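Local coordinates for protein pyruvate kinase 1 (Trypanosoma brucei brucei, PDB 4HYV) that catalyses the last step of glycolysis, transferring the phosphoryl group of phosphoenolpyruvate to ADP to give pyruvate and ATP, at residues 239-244 / 263-268; 86-91 / 211-216; 297-302 / 326-331. All blocks are in the same frame, centred on the assembly; numbering follows the deposited sequence.

Interaction 1. Residues 239-244 / 263-268. With MG (magnesium ion), chain C; PEP (phosphoenolpyruvate), chain E.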
loop_
_atom_site.group_PDB
_atom_site.type_symbol
_atom_site.label_atom_id
_atom_site.label_comp_id
_atom_site.label_asym_id
_atom_site.label_seq_id
_atom_site.Cartn_x
_atom_site.Cartn_y
_atom_site.Cartn_z
ATOM N N LYS A 239 6.611 3.231 -35.463
ATOM C CA LYS A 239 7.835 3.759 -34.891
ATOM C C LYS A 239 7.587 5.210 -34.461
ATOM O O LYS A 239 7.105 6.018 -35.254
ATOM C CB LYS A 239 8.965 3.680 -35.912
ATOM C CG LYS A 239 9.412 2.262 -36.210
ATOM C CD LYS A 239 10.214 2.194 -37.506
ATOM C CE LYS A 239 11.469 3.065 -37.444
ATOM N NZ LYS A 239 12.327 2.819 -38.654
ATOM N N ILE A 240 7.808 5.510 -33.177
ATOM C CA ILE A 240 7.636 6.887 -32.679
ATOM C C ILE A 240 8.986 7.571 -32.692
ATOM O O ILE A 240 9.941 7.106 -32.054
ATOM C CB ILE A 240 7.113 6.895 -31.242
ATOM C CG1 ILE A 240 5.828 6.079 -31.161
ATOM C CG2 ILE A 240 6.916 8.322 -30.763
ATOM C CD1 ILE A 240 4.707 6.638 -32.015
ATOM N N GLU A 241 9.121 8.538 -33.580
ATOM C CA GLU A 241 10.385 9.169 -33.799
ATOM C C GLU A 241 10.238 10.613 -34.212
ATOM O O GLU A 241 11.206 11.239 -34.624
ATOM C CB GLU A 241 11.263 8.379 -34.792
ATOM C CG GLU A 241 10.552 7.857 -36.021
ATOM C CD GLU A 241 11.468 7.026 -36.896
ATOM O OE1 GLU A 241 12.717 7.062 -36.687
ATOM O OE2 GLU A 241 10.948 6.352 -37.819
ATOM N N ASN A 242 9.100 11.201 -33.872
ATOM C CA ASN A 242 9.013 12.647 -33.863
ATOM C C ASN A 242 8.034 13.189 -32.847
ATOM O O ASN A 242 7.344 12.441 -32.122
ATOM C CB ASN A 242 8.655 13.176 -35.253
ATOM C CG ASN A 242 7.449 12.483 -35.825
ATOM O OD1 ASN A 242 6.516 12.159 -35.095
ATOM N ND2 ASN A 242 7.536 12.092 -37.079
ATOM N N HIS A 243 8.012 14.505 -32.776
ATOM C CA HIS A 243 7.264 15.231 -31.784
ATOM C C HIS A 243 5.769 14.881 -31.822
ATOM O O HIS A 243 5.135 14.683 -30.784
ATOM C CB HIS A 243 7.489 16.722 -32.028
ATOM C CG HIS A 243 6.614 17.599 -31.212
ATOM N ND1 HIS A 243 6.897 17.904 -29.926
ATOM C CD2 HIS A 243 5.352 18.133 -31.477
ATOM C CE1 HIS A 243 5.892 18.635 -29.410
ATOM N NE2 HIS A 243 4.948 18.778 -30.361
ATOM N N GLN A 244 5.200 14.850 -33.019
ATOM C CA GLN A 244 3.803 14.527 -33.209
ATOM C C GLN A 244 3.480 13.096 -32.809
ATOM O O GLN A 244 2.378 12.817 -32.302
ATOM C CB GLN A 244 3.454 14.696 -34.673
ATOM C CG GLN A 244 2.624 15.898 -34.981
ATOM C CD GLN A 244 2.026 15.811 -36.368
ATOM O OE1 GLN A 244 2.751 15.848 -37.359
ATOM N NE2 GLN A 244 0.706 15.599 -36.443
ATOM N N ARG A 263 14.616 5.636 -31.086
ATOM C CA ARG A 263 15.269 6.683 -30.322
ATOM C C ARG A 263 16.231 7.508 -31.195
ATOM O O ARG A 263 16.561 8.622 -30.853
ATOM C CB ARG A 263 15.994 6.092 -29.094
ATOM C CG ARG A 263 15.031 5.553 -28.001
ATOM C CD ARG A 263 15.795 5.153 -26.746
ATOM N NE ARG A 263 16.943 4.295 -27.052
ATOM C CZ ARG A 263 17.779 3.832 -26.134
ATOM N NH1 ARG A 263 17.542 4.081 -24.854
ATOM N NH2 ARG A 263 18.856 3.115 -26.488
ATOM N N GLY A 264 16.661 6.940 -32.328
ATOM C CA GLY A 264 17.629 7.592 -33.208
ATOM C C GLY A 264 17.065 8.880 -33.814
ATOM O O GLY A 264 17.458 9.981 -33.419
ATOM N N ASP A 265 16.057 8.759 -34.677
ATOM C CA ASP A 265 15.348 9.958 -35.121
ATOM C C ASP A 265 14.683 10.753 -33.997
ATOM O O ASP A 265 14.737 11.995 -33.983
ATOM C CB ASP A 265 14.364 9.651 -36.258
ATOM C CG ASP A 265 15.083 9.389 -37.576
ATOM O OD1 ASP A 265 15.262 8.195 -37.933
ATOM O OD2 ASP A 265 15.650 10.354 -38.132
ATOM N N LEU A 266 14.096 10.058 -33.028
ATOM C CA LEU A 266 13.416 10.781 -31.941
ATOM C C LEU A 266 14.351 11.784 -31.268
ATOM O O LEU A 266 13.933 12.873 -30.876
ATOM C CB LEU A 266 12.847 9.804 -30.921
ATOM C CG LEU A 266 11.998 10.381 -29.791
ATOM C CD1 LEU A 266 10.790 11.093 -30.411
ATOM C CD2 LEU A 266 11.547 9.246 -28.856
ATOM N N GLY A 267 15.593 11.372 -31.033
ATOM C CA GLY A 267 16.537 12.190 -30.245
ATOM C C GLY A 267 17.209 13.305 -31.061
ATOM O O GLY A 267 18.022 14.048 -30.545
ATOM N N VAL A 268 16.811 13.433 -32.323
ATOM C CA VAL A 268 17.129 14.588 -33.130
ATOM C C VAL A 268 15.882 15.450 -33.284
ATOM O O VAL A 268 15.969 16.650 -33.196
ATOM C CB VAL A 268 17.624 14.192 -34.549
ATOM C CG1 VAL A 268 17.864 15.444 -35.374
ATOM C CG2 VAL A 268 18.905 13.362 -34.470
HETATM MG MG MG C . 14.466 6.485 -37.713
HETATM C C1 PEP E . 15.379 5.110 -35.192
HETATM O O1 PEP E . 15.369 6.243 -35.764
HETATM O "O2'" PEP E . 15.651 5.019 -33.965
HETATM C C2 PEP E . 15.147 3.849 -36.006
HETATM C C3 PEP E . 14.904 2.503 -35.286
HETATM O O2 PEP E . 14.790 3.977 -37.310
HETATM P P PEP E . 15.944 4.196 -38.527
HETATM O O1P PEP E . 15.389 3.166 -39.558
HETATM O O2P PEP E . 16.175 5.649 -38.624
HETATM O O3P PEP E . 17.264 3.490 -38.040
HETATM O O HOH W 1 13.136 5.841 -39.118
#

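Interaction 2. Residues 86-91 / 211-216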
loop_
_atom_site.group_PDB
_atom_site.type_symbol
_atom_site.label_atom_id
_atom_site.label_comp_id
_atom_site.label_asym_id
_atom_site.label_seq_id
_atom_site.Cartn_x
_atom_site.Cartn_y
_atom_site.Cartn_z
ATOM N N LYS A 86 11.539 2.703 -45.194
ATOM C CA LYS A 86 12.188 3.983 -45.377
ATOM C C LYS A 86 11.330 5.125 -44.847
ATOM O O LYS A 86 11.790 5.915 -44.012
ATOM C CB LYS A 86 12.524 4.199 -46.877
ATOM C CG LYS A 86 13.143 5.555 -47.203
ATOM C CD LYS A 86 13.265 5.712 -48.727
ATOM C CE LYS A 86 13.784 7.098 -49.138
ATOM N NZ LYS A 86 15.151 7.398 -48.595
ATOM N N GLY A 87 10.095 5.231 -45.343
ATOM C CA GLY A 87 9.200 6.313 -44.932
ATOM C C GLY A 87 9.663 7.689 -45.409
ATOM O O GLY A 87 10.542 7.805 -46.260
ATOM N N PRO A 88 9.076 8.745 -44.849
ATOM C CA PRO A 88 9.416 10.129 -45.165
ATOM C C PRO A 88 10.841 10.538 -44.772
ATOM O O PRO A 88 11.032 11.585 -44.150
ATOM C CB PRO A 88 8.419 10.924 -44.324
ATOM C CG PRO A 88 8.000 9.999 -43.240
ATOM C CD PRO A 88 7.968 8.653 -43.887
ATOM N N GLU A 89 11.831 9.741 -45.143
ATOM C CA GLU A 89 13.239 10.082 -44.848
ATOM C C GLU A 89 13.716 11.264 -45.700
ATOM O O GLU A 89 13.264 11.446 -46.821
ATOM C CB GLU A 89 14.133 8.893 -45.146
ATOM C CG GLU A 89 14.646 8.167 -43.945
ATOM C CD GLU A 89 15.463 6.963 -44.341
ATOM O OE1 GLU A 89 15.398 5.930 -43.639
ATOM O OE2 GLU A 89 16.097 7.022 -45.409
ATOM N N ILE A 90 14.679 12.023 -45.187
ATOM C CA ILE A 90 15.329 13.058 -45.989
ATOM C C ILE A 90 16.845 12.905 -45.906
ATOM O O ILE A 90 17.392 12.724 -44.821
ATOM C CB ILE A 90 14.941 14.485 -45.522
ATOM C CG1 ILE A 90 13.423 14.648 -45.476
ATOM C CG2 ILE A 90 15.597 15.536 -46.422
ATOM C CD1 ILE A 90 12.957 15.999 -44.992
ATOM N N ARG A 91 17.516 13.008 -47.053
ATOM C CA ARG A 91 18.966 12.759 -47.139
ATOM C C ARG A 91 19.684 13.778 -48.043
ATOM O O ARG A 91 19.080 14.367 -48.947
ATOM C CB ARG A 91 19.234 11.330 -47.625
ATOM C CG ARG A 91 18.854 10.257 -46.606
ATOM C CD ARG A 91 19.330 8.869 -47.024
ATOM N NE ARG A 91 18.808 7.818 -46.149
ATOM C CZ ARG A 91 19.385 7.423 -45.010
ATOM N NH1 ARG A 91 18.835 6.453 -44.283
ATOM N NH2 ARG A 91 20.528 7.972 -44.612
ATOM N N ALA A 211 6.890 0.678 -39.051
ATOM C CA ALA A 211 6.460 1.780 -39.925
ATOM C C ALA A 211 7.107 3.084 -39.468
ATOM O O ALA A 211 6.825 3.573 -38.383
ATOM C CB ALA A 211 4.937 1.907 -39.923
ATOM N N SER A 212 8.027 3.605 -40.275
ATOM C CA SER A 212 8.804 4.740 -39.864
ATOM C C SER A 212 7.954 6.021 -39.791
ATOM O O SER A 212 7.008 6.218 -40.584
ATOM C CB SER A 212 10.007 4.922 -40.782
ATOM O OG SER A 212 10.821 3.765 -40.797
ATOM N N PHE A 213 8.286 6.877 -38.823
ATOM C CA PHE A 213 7.737 8.247 -38.745
ATOM C C PHE A 213 6.235 8.338 -38.599
ATOM O O PHE A 213 5.635 9.341 -38.974
ATOM C CB PHE A 213 8.220 9.118 -39.918
ATOM C CG PHE A 213 9.723 9.275 -39.972
ATOM C CD1 PHE A 213 10.384 10.087 -39.050
ATOM C CD2 PHE A 213 10.498 8.533 -40.903
ATOM C CE1 PHE A 213 11.785 10.165 -39.038
ATOM C CE2 PHE A 213 11.894 8.627 -40.900
ATOM C CZ PHE A 213 12.536 9.435 -39.959
ATOM N N ILE A 214 5.615 7.340 -37.986
ATOM C CA ILE A 214 4.174 7.425 -37.786
ATOM C C ILE A 214 3.831 8.627 -36.905
ATOM O O ILE A 214 4.444 8.833 -35.854
ATOM C CB ILE A 214 3.605 6.146 -37.168
ATOM C CG1 ILE A 214 3.659 4.995 -38.183
ATOM C CG2 ILE A 214 2.193 6.399 -36.690
ATOM C CD1 ILE A 214 2.841 5.243 -39.440
ATOM N N ARG A 215 2.883 9.441 -37.351
ATOM C CA ARG A 215 2.550 10.689 -36.652
ATOM C C ARG A 215 1.129 10.688 -36.115
ATOM O O ARG A 215 0.818 11.438 -35.181
ATOM C CB ARG A 215 2.751 11.889 -37.572
ATOM C CG ARG A 215 4.204 12.298 -37.719
ATOM C CD ARG A 215 4.349 13.672 -38.368
ATOM N NE ARG A 215 4.186 13.603 -39.811
ATOM C CZ ARG A 215 3.516 14.501 -40.542
ATOM N NH1 ARG A 215 2.952 15.558 -39.965
ATOM N NH2 ARG A 215 3.411 14.344 -41.858
ATOM N N THR A 216 0.251 9.888 -36.733
ATOM C CA THR A 216 -1.193 9.899 -36.389
ATOM C C THR A 216 -1.778 8.492 -36.567
ATOM O O THR A 216 -1.221 7.672 -37.294
ATOM C CB THR A 216 -1.982 10.815 -37.362
ATOM O OG1 THR A 216 -1.838 10.279 -38.684
ATOM C CG2 THR A 216 -1.435 12.277 -37.324
#

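Interaction 3. Residues 297-302 / 326-331. With PEP (phosphoenolpyruvate), chain E.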
loop_
_atom_site.group_PDB
_atom_site.type_symbol
_atom_site.label_atom_id
_atom_site.label_comp_id
_atom_site.label_asym_id
_atom_site.label_seq_id
_atom_site.Cartn_x
_atom_site.Cartn_y
_atom_site.Cartn_z
ATOM N N THR A 297 17.885 1.495 -30.768
ATOM C CA THR A 297 18.856 2.400 -31.390
ATOM C C THR A 297 19.975 2.837 -30.431
ATOM O O THR A 297 19.712 3.352 -29.342
ATOM C CB THR A 297 18.229 3.628 -32.079
ATOM O OG1 THR A 297 17.339 3.207 -33.155
ATOM C CG2 THR A 297 19.358 4.534 -32.643
ATOM N N GLN A 298 21.206 2.532 -30.823
ATOM C CA GLN A 298 22.399 2.841 -30.040
ATOM C C GLN A 298 22.456 2.188 -28.653
ATOM O O GLN A 298 23.177 2.658 -27.780
ATOM C CB GLN A 298 22.604 4.350 -29.924
ATOM C CG GLN A 298 22.907 5.042 -31.250
ATOM C CD GLN A 298 23.293 6.496 -31.044
ATOM O OE1 GLN A 298 22.767 7.189 -30.144
ATOM N NE2 GLN A 298 24.319 6.926 -31.761
ATOM N N MET A 299 21.775 1.065 -28.471
ATOM C CA MET A 299 21.810 0.383 -27.164
ATOM C C MET A 299 23.175 -0.171 -26.790
ATOM O O MET A 299 23.561 -0.142 -25.634
ATOM C CB MET A 299 20.732 -0.694 -27.091
ATOM C CG MET A 299 19.351 -0.139 -27.445
ATOM S SD MET A 299 17.991 -1.095 -26.777
ATOM C CE MET A 299 17.977 -0.546 -25.069
ATOM N N LEU A 300 23.888 -0.711 -27.775
ATOM C CA LEU A 300 25.212 -1.296 -27.556
ATOM C C LEU A 300 26.172 -0.744 -28.621
ATOM O O LEU A 300 26.998 -1.473 -29.182
ATOM C CB LEU A 300 25.157 -2.850 -27.594
ATOM C CG LEU A 300 24.389 -3.557 -26.458
ATOM C CD1 LEU A 300 24.409 -5.080 -26.577
ATOM C CD2 LEU A 300 24.938 -3.155 -25.099
ATOM N N GLU A 301 26.016 0.542 -28.917
ATOM C CA GLU A 301 26.551 1.136 -30.110
ATOM C C GLU A 301 28.043 0.851 -30.264
ATOM O O GLU A 301 28.491 0.379 -31.321
ATOM C CB GLU A 301 26.330 2.641 -30.075
ATOM C CG GLU A 301 26.968 3.385 -31.249
ATOM C CD GLU A 301 26.085 3.370 -32.476
ATOM O OE1 GLU A 301 26.239 4.270 -33.335
ATOM O OE2 GLU A 301 25.194 2.490 -32.556
ATOM N N SER A 302 28.815 1.130 -29.214
ATOM C CA SER A 302 30.269 0.955 -29.276
ATOM C C SER A 302 30.704 -0.452 -29.715
ATOM O O SER A 302 31.828 -0.620 -30.171
ATOM C CB SER A 302 30.940 1.330 -27.940
ATOM O OG SER A 302 30.793 0.294 -26.989
ATOM N N ASP A 326 9.093 -5.191 -24.046
ATOM C CA ASP A 326 9.129 -6.577 -24.505
ATOM C C ASP A 326 10.502 -6.901 -25.166
ATOM O O ASP A 326 11.155 -7.880 -24.810
ATOM C CB ASP A 326 7.985 -6.828 -25.503
ATOM C CG ASP A 326 6.603 -6.702 -24.850
ATOM O OD1 ASP A 326 6.123 -5.537 -24.704
ATOM O OD2 ASP A 326 5.989 -7.758 -24.500
ATOM N N CYS A 327 10.953 -6.006 -26.042
ATOM C CA CYS A 327 12.087 -6.259 -26.898
ATOM C C CYS A 327 13.092 -5.155 -26.793
ATOM O O CYS A 327 12.728 -3.976 -26.699
ATOM C CB CYS A 327 11.647 -6.355 -28.368
ATOM S SG CYS A 327 10.325 -7.565 -28.660
ATOM N N VAL A 328 14.343 -5.508 -27.065
ATOM C CA VAL A 328 15.341 -4.535 -27.321
ATOM C C VAL A 328 15.947 -4.816 -28.674
ATOM O O VAL A 328 15.851 -5.913 -29.169
ATOM C CB VAL A 328 16.416 -4.556 -26.218
ATOM C CG1 VAL A 328 15.838 -3.940 -24.943
ATOM C CG2 VAL A 328 16.893 -5.991 -25.953
ATOM N N MET A 329 16.453 -3.773 -29.322
ATOM C CA MET A 329 16.856 -3.869 -30.710
ATOM C C MET A 329 18.340 -3.508 -30.972
ATOM O O MET A 329 18.934 -2.700 -30.260
ATOM C CB MET A 329 15.962 -2.999 -31.567
ATOM C CG MET A 329 16.204 -3.179 -33.057
ATOM S SD MET A 329 14.846 -2.473 -33.993
ATOM C CE MET A 329 15.629 -0.979 -34.616
ATOM N N LEU A 330 18.888 -4.075 -32.036
ATOM C CA LEU A 330 20.240 -3.763 -32.500
ATOM C C LEU A 330 20.151 -3.320 -33.940
ATOM O O LEU A 330 19.392 -3.916 -34.738
ATOM C CB LEU A 330 21.134 -4.993 -32.415
ATOM C CG LEU A 330 21.386 -5.430 -30.986
ATOM C CD1 LEU A 330 21.874 -6.865 -30.904
ATOM C CD2 LEU A 330 22.339 -4.457 -30.319
ATOM N N SER A 331 20.914 -2.287 -34.289
ATOM C CA SER A 331 20.914 -1.789 -35.654
ATOM C C SER A 331 22.267 -2.004 -36.333
ATOM O O SER A 331 22.570 -3.116 -36.752
ATOM C CB SER A 331 20.471 -0.327 -35.700
ATOM O OG SER A 331 19.087 -0.216 -35.333
HETATM C C1 PEP E . 15.379 5.110 -35.192
HETATM O O1 PEP E . 15.369 6.243 -35.764
HETATM O "O2'" PEP E . 15.651 5.019 -33.965
HETATM C C2 PEP E . 15.147 3.849 -36.006
HETATM C C3 PEP E . 14.904 2.503 -35.286
HETATM O O2 PEP E . 14.790 3.977 -37.310
HETATM P P PEP E . 15.944 4.196 -38.527
HETATM O O1P PEP E . 15.389 3.166 -39.558
HETATM O O2P PEP E . 16.175 5.649 -38.624
HETATM O O3P PEP E . 17.264 3.490 -38.040
HETATM O O HOH W 2 18.591 -0.803 -32.527
HETATM O O HOH W 3 18.441 2.277 -35.658
HETATM O O HOH W 4 20.741 -0.571 -30.728
#

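Interaction 1. Residues 239-244 / 263-268
At the C-terminal mouth of the TIM barrel, where strand 235-240 ends and helix 263-269 starts, Glu241 and Asp265 clasp the magnesium ion of the pyruvate kinase active site. The two side chains run alongside each other in the same direction, their carboxylate planes 70° apart, and each gives one oxygen: Glu241 OE1 stands 2.1 Å from the magnesium and Asp265 OD1 1.9 Å. Phosphoenolpyruvate adds O1, O2P and, at a longer distance, O2, while one water makes the sixth ligand. The CG of Glu241 is wedged between its own backbone N and carbonyl carbon (chi1 44°), and the chain then runs extended to the metal. Its second oxygen, OE2, accepts a hydrogen bond from the metal-bound water and another from the backbone N of Phe213. The first turn of helix 263-269 turns its N-H groups to the substrate carboxylate: Asp265 N meets PEP O1 at 2.8 Å, nearly straight at 175°, and Gly264 N meets O2' at 2.7 Å. Lys239 NZ donates to the bridging O2 of the substrate at 3.0 Å. Farther along the helix, Leu266 CB packs on Glu241 CA at 3.8 Å. The acidic oxygens Glu241 OE1 and Asp265 OD1, only 3.1 Å apart, are held together by the cation, which with Lys239 and the helix start probably offsets the negative charge of carboxylates and phosphate.

Interaction 2. Residues 86-91 / 211-216
Pro88 and Phe213 pass one another in antiparallel sense, Pro88 CG coming to 3.4 Å from Phe213 CB. The same CG lies 3.7 Å from CD2 of the ring, so the pyrrolidine touches both CB and the CD2 side of the phenylalanine, approaching obliquely. Phe213 has CG anti to its carbonyl carbon (chi1 -60°), which carries the ring out along 86-91. There Glu89 runs athwart the phenylalanine side chain, with CG 4.1 Å from Phe213 CE2, while the carbonyl O of Lys86 approaches the ring edge near its plane. Ser212 CB lies beside that carbonyl, 3.8 Å from Lys86 O; its hydroxyl is taken up by Thr85 O and Lys239 NZ. These are two loops at the C-terminal ends of neighbouring TIM-barrel strands, 80-84 and 208-211. Each is sharply bent where they meet: Ala211 to Ile214 form a type II beta turn with Phe213 at positive phi, and Pro88 centres an inverse gamma turn closed by Glu89 N on Gly87 O. Glu89 delivers OE2 to a salt-bridge network. Arg91 NE reaches this oxygen at 2.9 Å, from above the carboxylate plane and tilted from its own guanidinium plane. Lys86 NZ adds a weak bond to the same OE2 at 3.3 Å, its long chain running straight until a final bend at chi4 (61°). Next to it in the chain, Gly87 N donates to Asp194 OD1 of helix 192-203.

Interaction 3. Residues 297-302 / 326-331
Met299 lays its thioether over Val328, the two side chains set nearly perpendicular with SD 3.8 Å from Val328 CB. A bend at chi3 (78°) keeps the methionine methyl alongside the valine, CE lying 4.0 Å from Val328 CG1. Nearer the backbone, Met299 CG packs against the carbonyl O of Met329 at 3.8 Å. Leu300 extends the apolar patch, its CB 4.2 Å from Leu330 CD2. The polar half of the contact is carried by water. One molecule accepts from Met299 N and lies 2.8 Å from Met329 O, to which it probably donates, bridging loop and strand. Another is shared by Thr297 OG1, Ser331 OG and phosphate oxygen O3P of phosphoenolpyruvate, and a third lies between Thr297 N, held weakly, and Ser331 OG. Thr297 itself holds the substrate: OG1 donates to PEP O2' at 2.6 Å. From the strand side Met329, with CG anti to its backbone N (chi1 -173°), reaches into the pocket and sets its CE 3.6 Å from PEP C3, the methylene carbon of the substrate. The loop and strand thus line one wall of the active site, with apolar packing on one part and bridging waters on another. Strand 327-330 is the last of the eight barrel strands, flanked by 293-296 and 23-27; Met329 touches both neighbours from inside the barrel, whereas Val328 and Leu330 pack outward on helix 340-356, and Met299 and Leu300 rest on helix 311-323.

All three contacts belong to the eight-stranded TIM barrel, at the C-terminal ends of its strands. Interaction 2 comes first along the chain, joining the loops after strands 80-84 and 208-211; interaction 1 follows, between strand 235-240 and helix 263-269, and interaction 3 sets the loop after strand 293-296 against the last strand, 327-330. Interactions 1 and 2, centres about 10 Å apart, share a probable hydrogen bond between Gln244 and Arg215. Interactions 1 and 3, about 15 Å apart, meet through Arg263 and Thr297, and both touch phosphoenolpyruvate and the second subunit. Interactions 2 and 3, centres about 19 Å and nearest atoms about 9 Å apart, do not touch. Interaction 1 thus links the others around the substrate.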